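Local coordinates for protein peptidase M28 (Shewanella amazonensis SB2B, PDB 3IIB) that probably acts as a two-zinc metallopeptidase of the M28 family, with carboxypeptidase or dipeptidase activity, and is probably active as a homodimer, at residues T93-S98 / A198-N203; M181-M186 / H401-D406; Q289-T294 / F426-A431. All coordinates share one frame; numbering follows the deposited sequence.

Contact 1: T93-S98 / A198-N203; sequences TALGGS and AAAISN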
ATOM      1  N   THR A  93      -6.092  12.322  -1.852  1.00  5.76           N
ATOM      2  CA  THR A  93      -6.278  12.955  -0.558  1.00  6.49           C
ATOM      3  C   THR A  93      -6.038  14.467  -0.665  1.00  4.53           C
ATOM      4  O   THR A  93      -5.209  14.924  -1.447  1.00  4.73           O
ATOM      5  CB  THR A  93      -5.347  12.317   0.504  1.00  7.20           C
ATOM      6  OG1 THR A  93      -5.809  12.681   1.813  1.00 11.80           O
ATOM      7  CG2 THR A  93      -3.912  12.761   0.290  1.00  4.00           C
ATOM      8  N   ALA A  94      -6.749  15.236   0.148  1.00  3.60           N
ATOM      9  CA  ALA A  94      -6.555  16.676   0.178  1.00  2.20           C
ATOM     10  C   ALA A  94      -5.137  16.951   0.689  1.00  4.71           C
ATOM     11  O   ALA A  94      -4.640  16.259   1.607  1.00  5.45           O
ATOM     12  CB  ALA A  94      -7.596  17.346   1.134  1.00  4.75           C
ATOM     13  N   LEU A  95      -4.523  17.983   0.129  1.00  5.30           N
ATOM     14  CA  LEU A  95      -3.337  18.570   0.731  1.00  5.46           C
ATOM     15  C   LEU A  95      -3.749  19.278   2.004  1.00  4.33           C
ATOM     16  O   LEU A  95      -4.839  19.823   2.099  1.00  7.22           O
ATOM     17  CB  LEU A  95      -2.624  19.515  -0.242  1.00  4.95           C
ATOM     18  CG  LEU A  95      -2.162  18.837  -1.547  1.00 11.04           C
ATOM     19  CD1 LEU A  95      -1.279  19.831  -2.379  1.00  9.44           C
ATOM     20  CD2 LEU A  95      -1.453  17.511  -1.286  1.00  7.43           C
ATOM     21  N   GLY A  96      -2.868  19.227   3.007  1.00  5.81           N
ATOM     22  CA  GLY A  96      -3.138  19.829   4.297  1.00  5.76           C
ATOM     23  C   GLY A  96      -3.424  21.301   4.204  1.00  6.99           C
ATOM     24  O   GLY A  96      -2.605  22.058   3.755  1.00  7.15           O
ATOM     25  N   GLY A  97      -4.595  21.696   4.658  1.00 10.32           N
ATOM     26  CA  GLY A  97      -5.028  23.068   4.561  1.00  9.06           C
ATOM     27  C   GLY A  97      -5.871  23.403   3.336  1.00  8.82           C
ATOM     28  O   GLY A  97      -6.370  24.528   3.256  1.00  8.09           O
ATOM     29  N   SER A  98      -6.093  22.447   2.428  1.00  7.74           N
ATOM     30  CA  SER A  98      -6.906  22.723   1.239  1.00  4.20           C
ATOM     31  C   SER A  98      -8.286  23.210   1.634  1.00  5.68           C
ATOM     32  O   SER A  98      -8.922  22.679   2.561  1.00  7.20           O
ATOM     33  CB  SER A  98      -7.083  21.461   0.361  1.00  4.65           C
ATOM     34  OG  SER A  98      -7.813  21.793  -0.808  1.00  6.78           O
ATOM     35  N   ALA A 198      -6.937  21.524  -3.613  1.00  5.96           N
ATOM     36  CA  ALA A 198      -5.609  20.988  -3.876  1.00  5.04           C
ATOM     37  C   ALA A 198      -5.537  19.583  -3.273  1.00  5.32           C
ATOM     38  O   ALA A 198      -5.794  19.433  -2.088  1.00  4.46           O
ATOM     39  CB  ALA A 198      -4.536  21.870  -3.217  1.00  4.84           C
ATOM     40  N   ALA A 199      -5.178  18.587  -4.093  1.00  6.45           N
ATOM     41  CA  ALA A 199      -5.150  17.198  -3.693  1.00  6.40           C
ATOM     42  C   ALA A 199      -3.948  16.499  -4.296  1.00  6.11           C
ATOM     43  O   ALA A 199      -3.407  16.939  -5.307  1.00  6.15           O
ATOM     44  CB  ALA A 199      -6.425  16.511  -4.141  1.00  5.09           C
ATOM     45  N   ALA A 200      -3.533  15.429  -3.638  1.00  3.82           N
ATOM     46  CA  ALA A 200      -2.522  14.498  -4.155  1.00  4.31           C
ATOM     47  C   ALA A 200      -3.205  13.193  -4.549  1.00  6.60           C
ATOM     48  O   ALA A 200      -4.126  12.728  -3.862  1.00  7.39           O
ATOM     49  CB  ALA A 200      -1.454  14.230  -3.102  1.00  4.39           C
ATOM     50  N   ILE A 201      -2.745  12.610  -5.661  1.00  6.51           N
ATOM     51  CA  ILE A 201      -3.224  11.316  -6.107  1.00  5.63           C
ATOM     52  C   ILE A 201      -2.093  10.320  -5.972  1.00  6.61           C
ATOM     53  O   ILE A 201      -0.920  10.709  -5.849  1.00  5.37           O
ATOM     54  CB  ILE A 201      -3.807  11.330  -7.529  1.00  4.04           C
ATOM     55  CG1 ILE A 201      -2.713  11.605  -8.597  1.00  7.87           C
ATOM     56  CG2 ILE A 201      -4.967  12.310  -7.617  1.00  8.28           C
ATOM     57  CD1 ILE A 201      -3.241  11.749 -10.047  1.00  6.71           C
ATOM     58  N   SER A 202      -2.458   9.038  -5.894  1.00  5.85           N
ATOM     59  CA  SER A 202      -1.457   7.998  -5.719  1.00  3.94           C
ATOM     60  C   SER A 202      -0.561   7.979  -6.924  1.00  3.59           C
ATOM     61  O   SER A 202      -0.943   8.395  -8.011  1.00  4.26           O
ATOM     62  CB  SER A 202      -2.064   6.601  -5.508  1.00  6.55           C
ATOM     63  OG  SER A 202      -2.616   6.049  -6.694  1.00  5.16           O
ATOM     64  N   ASN A 203       0.641   7.462  -6.721  1.00  3.26           N
ATOM     65  CA  ASN A 203       1.568   7.253  -7.821  1.00  3.29           C
ATOM     66  C   ASN A 203       1.011   6.413  -8.990  1.00  5.59           C
ATOM     67  O   ASN A 203       1.122   6.853 -10.126  1.00  5.80           O
ATOM     68  CB  ASN A 203       2.892   6.742  -7.255  1.00  2.48           C
ATOM     69  CG  ASN A 203       3.822   7.887  -6.893  1.00 12.45           C
ATOM     70  OD1 ASN A 203       4.410   8.520  -7.771  1.00  8.30           O
ATOM     71  ND2 ASN A 203       3.853   8.245  -5.612  1.00 12.46           N
TER
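The flat groups joining Thr93 to Ala200 are their peptide units, which bond in both directions as an antiparallel hydrogen-bonded pair between strand 88-94 and strand 198-201 of the large mixed sheet. One face of this ladder carries the side chains of Thr93 and Ala200. The other carries Ala199, whose CB lies 3.4 Å from Thr93 O and is covered from beyond by Leu223 and Leu225 of strand 220-242. Thr93 N to Ala200 O and Ala200 N to Thr93 O are both 2.8 Å, each donor approaching nearly in line with the carbonyl. One residue on, Ala94 and Ala199 form the non-hydrogen-bonded pair, their side chains diverging. The polar end of Thr93 turns to Glu263.

Leu95 leaves the strand yet stays attached: its N reaches Ala198 O at 2.9 Å, tilted 31° from that carbonyl's plane. Its two methyls divide the work, CD1 resting on Ala198 CB at 3.9 Å and CD2 on Ala200 CB at 3.8 Å. A type II turn from Leu95 to Ser98, with Gly97 at its third position, then swings the chain back. Ser98 OG, held anti to its own N (chi1 -177°), there accepts the N-H of Ala198 at 3.0 Å.

Contact 2: M181-M186 / H401-D406; sequences MAHTGM and HHTPND. With ZN (zinc ion), chain B.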
HETATM    1  N   MSE A 181      -1.634   4.736  -2.545  1.00  4.71           N
HETATM    2  CA  MSE A 181      -1.669   5.522  -1.329  1.00  5.93           C
HETATM    3  C   MSE A 181      -1.457   6.982  -1.777  1.00  3.31           C
HETATM    4  O   MSE A 181      -0.488   7.284  -2.497  1.00  5.58           O
HETATM    5  CB  MSE A 181      -0.511   5.120  -0.399  1.00  5.60           C
HETATM    6  CG  MSE A 181      -0.574   3.687   0.077  1.00  5.76           C
HETATM    7 SE   MSE A 181      -1.748   3.468   1.560  0.75  3.25          SE
HETATM    8  CE  MSE A 181      -3.516   3.778   0.989  1.00 10.53           C
ATOM      9  N   ALA A 182      -2.349   7.865  -1.308  1.00  3.68           N
ATOM     10  CA  ALA A 182      -2.221   9.288  -1.546  1.00  4.54           C
ATOM     11  C   ALA A 182      -1.508   9.934  -0.342  1.00  3.67           C
ATOM     12  O   ALA A 182      -1.852   9.668   0.834  1.00  4.92           O
ATOM     13  CB  ALA A 182      -3.576   9.930  -1.863  1.00  4.23           C
ATOM     14  N   HIS A 183      -0.477  10.727  -0.652  1.00  5.34           N
ATOM     15  CA  HIS A 183       0.355  11.354   0.370  1.00  5.56           C
ATOM     16  C   HIS A 183      -0.153  12.785   0.593  1.00  6.52           C
ATOM     17  O   HIS A 183      -0.254  13.578  -0.356  1.00  6.42           O
ATOM     18  CB  HIS A 183       1.815  11.444  -0.050  1.00  5.24           C
ATOM     19  CG  HIS A 183       2.517  10.148  -0.265  1.00  7.74           C
ATOM     20  ND1 HIS A 183       3.699   9.830   0.384  1.00  3.75           N
ATOM     21  CD2 HIS A 183       2.250   9.110  -1.096  1.00  3.87           C
ATOM     22  CE1 HIS A 183       4.136   8.670  -0.056  1.00  5.86           C
ATOM     23  NE2 HIS A 183       3.271   8.206  -0.950  1.00  2.92           N
ATOM     24  N   THR A 184      -0.495  13.097   1.844  1.00  6.48           N
ATOM     25  CA  THR A 184      -0.872  14.455   2.233  1.00  7.00           C
ATOM     26  C   THR A 184       0.362  15.242   2.685  1.00  6.39           C
ATOM     27  O   THR A 184       1.496  14.830   2.432  1.00  8.23           O
ATOM     28  CB  THR A 184      -2.008  14.428   3.306  1.00  5.66           C
ATOM     29  OG1 THR A 184      -2.612  15.731   3.402  1.00  7.86           O
ATOM     30  CG2 THR A 184      -1.553  13.834   4.714  1.00  3.24           C
ATOM     31  N   GLY A 185       0.130  16.378   3.343  1.00  7.45           N
ATOM     32  CA  GLY A 185       1.208  17.244   3.823  1.00  6.43           C
ATOM     33  C   GLY A 185       0.828  18.693   3.620  1.00  6.04           C
ATOM     34  O   GLY A 185      -0.124  19.007   2.878  1.00  6.62           O
HETATM   35  N   MSE A 186       1.574  19.564   4.267  1.00  7.21           N
HETATM   36  CA  MSE A 186       1.191  20.957   4.362  1.00  9.19           C
HETATM   37  C   MSE A 186       1.309  21.603   2.988  1.00  6.54           C
HETATM   38  O   MSE A 186       2.204  21.286   2.154  1.00  7.60           O
HETATM   39  CB  MSE A 186       2.068  21.682   5.372  1.00  6.59           C
HETATM   40  CG  MSE A 186       1.658  23.057   5.664  1.00 12.52           C
HETATM   41 SE   MSE A 186       0.135  23.009   6.657  0.75 17.70          SE
HETATM   42  CE  MSE A 186       0.406  24.849   7.209  1.00 31.77           C
ATOM     43  N   HIS A 401       5.722   7.828   4.425  1.00  6.76           N
ATOM     44  CA  HIS A 401       5.581   9.190   4.941  1.00  3.97           C
ATOM     45  C   HIS A 401       4.305   9.819   4.442  1.00  3.03           C
ATOM     46  O   HIS A 401       4.104   9.859   3.277  1.00  5.22           O
ATOM     47  CB  HIS A 401       6.804   9.962   4.453  1.00  7.32           C
ATOM     48  CG  HIS A 401       6.769  11.441   4.646  1.00  4.04           C
ATOM     49  ND1 HIS A 401       6.396  12.308   3.634  1.00  6.62           N
ATOM     50  CD2 HIS A 401       7.184  12.218   5.676  1.00  6.96           C
ATOM     51  CE1 HIS A 401       6.536  13.547   4.064  1.00  7.76           C
ATOM     52  NE2 HIS A 401       7.053  13.520   5.282  1.00  6.12           N
ATOM     53  N   HIS A 402       3.461  10.311   5.355  1.00  3.68           N
ATOM     54  CA  HIS A 402       2.279  11.079   5.013  1.00  5.37           C
ATOM     55  C   HIS A 402       1.191  10.313   4.267  1.00  5.77           C
ATOM     56  O   HIS A 402       0.286  10.935   3.618  1.00  4.57           O
ATOM     57  CB  HIS A 402       2.662  12.364   4.271  1.00  6.18           C
ATOM     58  CG  HIS A 402       3.354  13.386   5.118  1.00  4.88           C
ATOM     59  ND1 HIS A 402       3.484  14.714   4.721  1.00  4.85           N
ATOM     60  CD2 HIS A 402       4.018  13.279   6.298  1.00  4.13           C
ATOM     61  CE1 HIS A 402       4.159  15.374   5.652  1.00  5.60           C
ATOM     62  NE2 HIS A 402       4.484  14.533   6.618  1.00  5.89           N
ATOM     63  N   THR A 403       1.232   8.981   4.381  1.00  5.11           N
ATOM     64  CA  THR A 403       0.171   8.108   3.867  1.00  6.48           C
ATOM     65  C   THR A 403      -0.608   7.418   4.959  1.00  6.12           C
ATOM     66  O   THR A 403      -0.147   7.351   6.124  1.00  4.53           O
ATOM     67  CB  THR A 403       0.750   6.985   2.966  1.00  6.32           C
ATOM     68  OG1 THR A 403       1.425   6.019   3.799  1.00  4.05           O
ATOM     69  CG2 THR A 403       1.694   7.585   1.883  1.00  5.98           C
ATOM     70  N   PRO A 404      -1.750   6.802   4.596  1.00  5.79           N
ATOM     71  CA  PRO A 404      -2.392   5.871   5.542  1.00  5.15           C
ATOM     72  C   PRO A 404      -1.570   4.641   5.903  1.00  4.70           C
ATOM     73  O   PRO A 404      -1.962   3.908   6.801  1.00  6.37           O
ATOM     74  CB  PRO A 404      -3.686   5.452   4.827  1.00  4.29           C
ATOM     75  CG  PRO A 404      -3.924   6.571   3.782  1.00  8.07           C
ATOM     76  CD  PRO A 404      -2.570   7.021   3.380  1.00  6.60           C
ATOM     77  N   ASN A 405      -0.489   4.404   5.160  1.00  4.18           N
ATOM     78  CA  ASN A 405       0.390   3.296   5.381  1.00  2.00           C
ATOM     79  C   ASN A 405       1.491   3.599   6.393  1.00  5.23           C
ATOM     80  O   ASN A 405       2.310   2.728   6.668  1.00  5.00           O
ATOM     81  CB  ASN A 405       1.004   2.880   4.048  1.00  3.36           C
ATOM     82  CG  ASN A 405       1.125   1.391   3.877  1.00  3.49           C
ATOM     83  OD1 ASN A 405       0.569   0.593   4.644  1.00  5.78           O
ATOM     84  ND2 ASN A 405       1.864   0.988   2.822  1.00  3.71           N
ATOM     85  N   ASP A 406       1.509   4.794   6.991  1.00  4.82           N
ATOM     86  CA  ASP A 406       2.469   5.107   8.073  1.00  5.36           C
ATOM     87  C   ASP A 406       1.993   4.502   9.392  1.00  4.40           C
ATOM     88  O   ASP A 406       1.346   5.174  10.229  1.00  4.40           O
ATOM     89  CB  ASP A 406       2.717   6.606   8.201  1.00  5.68           C
ATOM     90  CG  ASP A 406       3.753   6.908   9.256  1.00  3.52           C
ATOM     91  OD1 ASP A 406       4.315   5.907   9.758  1.00  4.12           O
ATOM     92  OD2 ASP A 406       4.028   8.091   9.560  1.00  5.04           O
TER
HETATM   93 ZN    ZN B   1       5.859  15.053   8.362  0.50  5.55          ZN
HETATM   94  O   HOH W   1       4.904  12.243   1.268  1.00  6.59           O
HETATM   95  O   HOH W   2       7.353  15.704   6.985  1.00 13.32           O
HETATM   96  O   HOH W   3       7.432  15.828   9.577  1.00  9.11           O
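His402 and Thr184 grip each other twice in the tight part of this contact between two irregular loops. Thr184 N donates to His402 O at 2.9 Å, a fairly straight backbone bond that ties the loops together, and His402 ND1 donates back to Thr184 O at 3.0 Å. That oxygen lies near the imidazole plane at the ring's edge, although the ring nitrogen stands 42° above the carbonyl plane. The ND1 bond, together with the metal bond from NE2 to the zinc at 2.3 Å, sets the orientation of the ring. Gly185 runs close beside the same ring, its CA 3.5 Å from ND1.

Next door, Thr403 sets its CG2 over the face of the His183 imidazole. Its chi1 of 73° also puts OG1 where it accepts from Asn405 N, an ST turn; the same hydroxyl is hydrogen-bonded to Tyr400 O. Farther along, the bent selenomethionine chain of Met181 drapes over the turn: SE rests 3.8 Å from Asn405 CB and CE meets the Pro404 ring. This end reaches the dimer interface, where Asn405 bonds to Arg180 of the second subunit and Met181 packs on its counterpart there.

The watery side is looser. His183 ND1 makes only a weak, bent bond to His401 O, and a water bridges that nitrogen to His401 ND1, while His183 NE2 is held by Asp177. The His401 ring lies against the face of the His402 ring, and its NE2 is 2.8 Å from a second water, itself a zinc ligand.

Asp269 and Glu304 complete the protein ligands of this metal; Asp269 also binds the other zinc, the carboxylate-bridged dinuclear site characteristic of M28 peptidases.

Contact 3: Q289-T294 / F426-A431; sequences QKPERT and FAWVMA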
ATOM      1  N   GLN A 289      25.260   7.045  37.381  1.00  8.51           N
ATOM      2  CA  GLN A 289      25.955   8.333  37.250  1.00 10.68           C
ATOM      3  C   GLN A 289      24.954   9.394  36.789  1.00  5.90           C
ATOM      4  O   GLN A 289      24.098   9.118  35.925  1.00  9.35           O
ATOM      5  CB  GLN A 289      26.967   8.289  36.079  1.00 13.08           C
ATOM      6  CG  GLN A 289      28.188   7.451  36.211  1.00 19.34           C
ATOM      7  CD  GLN A 289      27.997   6.067  35.730  1.00 25.58           C
ATOM      8  OE1 GLN A 289      26.876   5.633  35.470  1.00 15.68           O
ATOM      9  NE2 GLN A 289      29.098   5.327  35.630  1.00 38.71           N
ATOM     10  N   LYS A 290      25.132  10.618  37.265  1.00  5.85           N
ATOM     11  CA  LYS A 290      24.401  11.771  36.726  1.00  6.20           C
ATOM     12  C   LYS A 290      25.175  12.424  35.576  1.00  6.81           C
ATOM     13  O   LYS A 290      26.403  12.474  35.599  1.00  6.47           O
ATOM     14  CB  LYS A 290      24.230  12.805  37.844  1.00  8.71           C
ATOM     15  CG  LYS A 290      23.468  12.282  39.008  1.00  6.62           C
ATOM     16  CD  LYS A 290      23.759  13.061  40.297  1.00  6.76           C
ATOM     17  CE  LYS A 290      23.070  12.456  41.501  1.00  7.88           C
ATOM     18  NZ  LYS A 290      23.327  13.269  42.731  1.00  7.00           N
ATOM     19  N   PRO A 291      24.468  12.930  34.553  1.00  4.81           N
ATOM     20  CA  PRO A 291      25.216  13.734  33.587  1.00  3.95           C
ATOM     21  C   PRO A 291      25.646  15.079  34.191  1.00  3.62           C
ATOM     22  O   PRO A 291      24.960  15.606  35.098  1.00  4.64           O
ATOM     23  CB  PRO A 291      24.173  13.971  32.476  1.00  2.00           C
ATOM     24  CG  PRO A 291      22.874  13.984  33.188  1.00  5.47           C
ATOM     25  CD  PRO A 291      23.018  12.994  34.332  1.00  5.91           C
ATOM     26  N   GLU A 292      26.700  15.683  33.654  1.00  5.68           N
ATOM     27  CA  GLU A 292      27.054  17.029  34.085  1.00  4.05           C
ATOM     28  C   GLU A 292      25.987  18.031  33.684  1.00  5.22           C
ATOM     29  O   GLU A 292      25.526  18.850  34.513  1.00  6.50           O
ATOM     30  CB  GLU A 292      28.418  17.417  33.561  1.00  2.28           C
ATOM     31  CG  GLU A 292      29.514  16.540  34.167  1.00  6.99           C
ATOM     32  CD  GLU A 292      30.904  16.854  33.623  1.00 15.55           C
ATOM     33  OE1 GLU A 292      31.013  17.747  32.783  1.00 17.53           O
ATOM     34  OE2 GLU A 292      31.884  16.182  34.025  1.00 23.66           O
ATOM     35  N   ARG A 293      25.611  18.002  32.423  1.00  5.55           N
ATOM     36  CA  ARG A 293      24.544  18.902  31.919  1.00  6.64           C
ATOM     37  C   ARG A 293      23.176  18.288  32.092  1.00  6.65           C
ATOM     38  O   ARG A 293      23.039  17.083  32.135  1.00  4.91           O
ATOM     39  CB  ARG A 293      24.741  19.231  30.446  1.00  6.96           C
ATOM     40  CG  ARG A 293      26.067  19.905  30.126  1.00  4.26           C
ATOM     41  CD  ARG A 293      26.241  20.391  28.681  1.00  5.26           C
ATOM     42  NE  ARG A 293      27.439  21.205  28.640  1.00  4.34           N
ATOM     43  CZ  ARG A 293      28.683  20.742  28.443  1.00  7.60           C
ATOM     44  NH1 ARG A 293      28.895  19.476  28.085  1.00  5.26           N
ATOM     45  NH2 ARG A 293      29.723  21.571  28.573  1.00 10.02           N
ATOM     46  N   THR A 294      22.155  19.148  32.102  1.00  4.41           N
ATOM     47  CA  THR A 294      20.778  18.684  32.025  1.00  5.23           C
ATOM     48  C   THR A 294      20.496  18.158  30.618  1.00  6.67           C
ATOM     49  O   THR A 294      20.940  18.760  29.647  1.00  6.66           O
ATOM     50  CB  THR A 294      19.834  19.812  32.394  1.00  4.35           C
ATOM     51  OG1 THR A 294      20.083  20.163  33.765  1.00  5.14           O
ATOM     52  CG2 THR A 294      18.368  19.397  32.151  1.00  4.21           C
ATOM     53  N   PHE A 426      25.071   9.848  22.047  1.00  6.72           N
ATOM     54  CA  PHE A 426      25.156  11.278  21.768  1.00  3.06           C
ATOM     55  C   PHE A 426      24.796  12.110  22.995  1.00  2.06           C
ATOM     56  O   PHE A 426      25.525  13.056  23.348  1.00  2.71           O
ATOM     57  CB  PHE A 426      24.236  11.639  20.588  1.00  4.87           C
ATOM     58  CG  PHE A 426      24.196  13.108  20.266  1.00  4.12           C
ATOM     59  CD1 PHE A 426      25.169  13.674  19.464  1.00  5.13           C
ATOM     60  CD2 PHE A 426      23.152  13.917  20.706  1.00  4.34           C
ATOM     61  CE1 PHE A 426      25.117  15.015  19.129  1.00  4.57           C
ATOM     62  CE2 PHE A 426      23.123  15.266  20.390  1.00  6.63           C
ATOM     63  CZ  PHE A 426      24.097  15.812  19.609  1.00  8.82           C
ATOM     64  N   ALA A 427      23.649  11.842  23.594  1.00  3.57           N
ATOM     65  CA  ALA A 427      23.187  12.656  24.706  1.00  3.78           C
ATOM     66  C   ALA A 427      24.153  12.498  25.888  1.00  4.97           C
ATOM     67  O   ALA A 427      24.509  13.479  26.500  1.00  4.31           O
ATOM     68  CB  ALA A 427      21.754  12.333  25.113  1.00  5.53           C
ATOM     69  N   TRP A 428      24.639  11.287  26.149  1.00  5.36           N
ATOM     70  CA  TRP A 428      25.594  11.107  27.244  1.00  5.46           C
ATOM     71  C   TRP A 428      26.933  11.804  26.960  1.00  4.45           C
ATOM     72  O   TRP A 428      27.439  12.572  27.784  1.00  5.68           O
ATOM     73  CB  TRP A 428      25.807   9.636  27.572  1.00  5.52           C
ATOM     74  CG  TRP A 428      26.725   9.498  28.713  1.00  4.19           C
ATOM     75  CD1 TRP A 428      28.045   9.167  28.690  1.00  3.46           C
ATOM     76  CD2 TRP A 428      26.400   9.773  30.071  1.00  3.34           C
ATOM     77  NE1 TRP A 428      28.570   9.212  29.968  1.00  5.65           N
ATOM     78  CE2 TRP A 428      27.573   9.573  30.833  1.00  5.13           C
ATOM     79  CE3 TRP A 428      25.230  10.171  30.720  1.00  4.79           C
ATOM     80  CZ2 TRP A 428      27.600   9.763  32.201  1.00  7.85           C
ATOM     81  CZ3 TRP A 428      25.282  10.390  32.097  1.00  6.52           C
ATOM     82  CH2 TRP A 428      26.452  10.177  32.806  1.00  7.15           C
ATOM     83  N   VAL A 429      27.542  11.535  25.817  1.00  3.54           N
ATOM     84  CA  VAL A 429      28.807  12.161  25.489  1.00  4.83           C
ATOM     85  C   VAL A 429      28.689  13.694  25.487  1.00  4.77           C
ATOM     86  O   VAL A 429      29.513  14.386  26.108  1.00  5.94           O
ATOM     87  CB  VAL A 429      29.391  11.623  24.148  1.00  4.68           C
ATOM     88  CG1 VAL A 429      30.606  12.419  23.751  1.00  5.92           C
ATOM     89  CG2 VAL A 429      29.772  10.112  24.299  1.00  5.79           C
HETATM   90  N   MSE A 430      27.634  14.236  24.882  1.00  4.15           N
HETATM   91  CA  MSE A 430      27.491  15.670  24.862  1.00  4.22           C
HETATM   92  C   MSE A 430      27.196  16.283  26.240  1.00  5.27           C
HETATM   93  O   MSE A 430      27.685  17.386  26.531  1.00  3.75           O
HETATM   94  CB  MSE A 430      26.406  16.117  23.878  1.00  4.31           C
HETATM   95  CG  MSE A 430      26.695  15.806  22.436  1.00  9.12           C
HETATM   96 SE   MSE A 430      28.193  16.829  21.723  0.75  7.77          SE
HETATM   97  CE  MSE A 430      29.310  15.643  21.974  1.00  2.00           C
ATOM     98  N   ALA A 431      26.426  15.573  27.081  1.00  3.62           N
ATOM     99  CA  ALA A 431      26.102  16.064  28.420  1.00  5.85           C
ATOM    100  C   ALA A 431      27.284  16.016  29.370  1.00  3.89           C
ATOM    101  O   ALA A 431      27.209  16.578  30.464  1.00  3.20           O
ATOM    102  CB  ALA A 431      24.906  15.279  29.039  1.00  4.19           C
TER
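Pro291 and Arg293 meet Trp428 and Ala431 where the last turns of helix 413-432 pack beside the start of strand 293-300, a helix-on-sheet junction of the alpha/beta peptidase fold. The apolar contacts centre on Pro291. Its CB touches Ala431 CB at 3.7 Å and Trp428 CZ3 at 3.8 Å, the proline and indole side chains crossing at about a right angle. With CG anti to its N (chi1 -177°), Trp428 stretches its six-membered ring along the incoming loop, so that CH2 comes 3.8 Å from Gln289 CB and also borders Lys290 O. Val9 and Leu13 of helix 3-19 pack on the same indole, and Asn6 takes its NE1.

Hydrogen bonding is concentrated at the end of the helix, where the carbonyls of the final turn look beyond it for donors. Ala431 O accepts the backbone N of Arg293 at 2.9 Å in a nearly straight bond lying in the carbonyl plane. Just beyond the segment, Asn432 takes the N of Glu292 through its side-chain oxygen.

The charged group at this junction is the Arg293 guanidinium. Its NE forms a salt bridge with Glu250 and the group makes a cation-pi contact with Tyr325; together with Met430 O, these probably offset its charge, with the like charge of Lys247 also close by. The side chain runs extended from CG to NE alongside the helix end, with CG 3.5 Å from Ala431 O. At its tip, NH1 donates to Met430 O at 2.9 Å: NH1 lies in the plane of the Met430 carbonyl, while Met430 O sits at the guanidinium's edge, 22° out of the guanidinium plane.

How the contacts relate
Contacts 1 and 2 are neighbours, their centres 9 Å apart, and their segments alternate along the chain. Two hydrogen bonds join them directly: Gly96 N to Gly185 O and Ala94 O to Thr184 OG1, both 2.8 Å. Sheet strand, loop 181-186 and zinc ligand thus form a continuous chain of contacts, with contact 2 holding His402 and contact 1 standing behind it; the Leu95 side chain is about 12 Å from a zinc. Contact 3 lies across the chain's centre, its nearest atoms about 31 Å from contact 1 and about 22 Å from contact 2. It shares the large mixed sheet with contact 1 but lies away from the metal site.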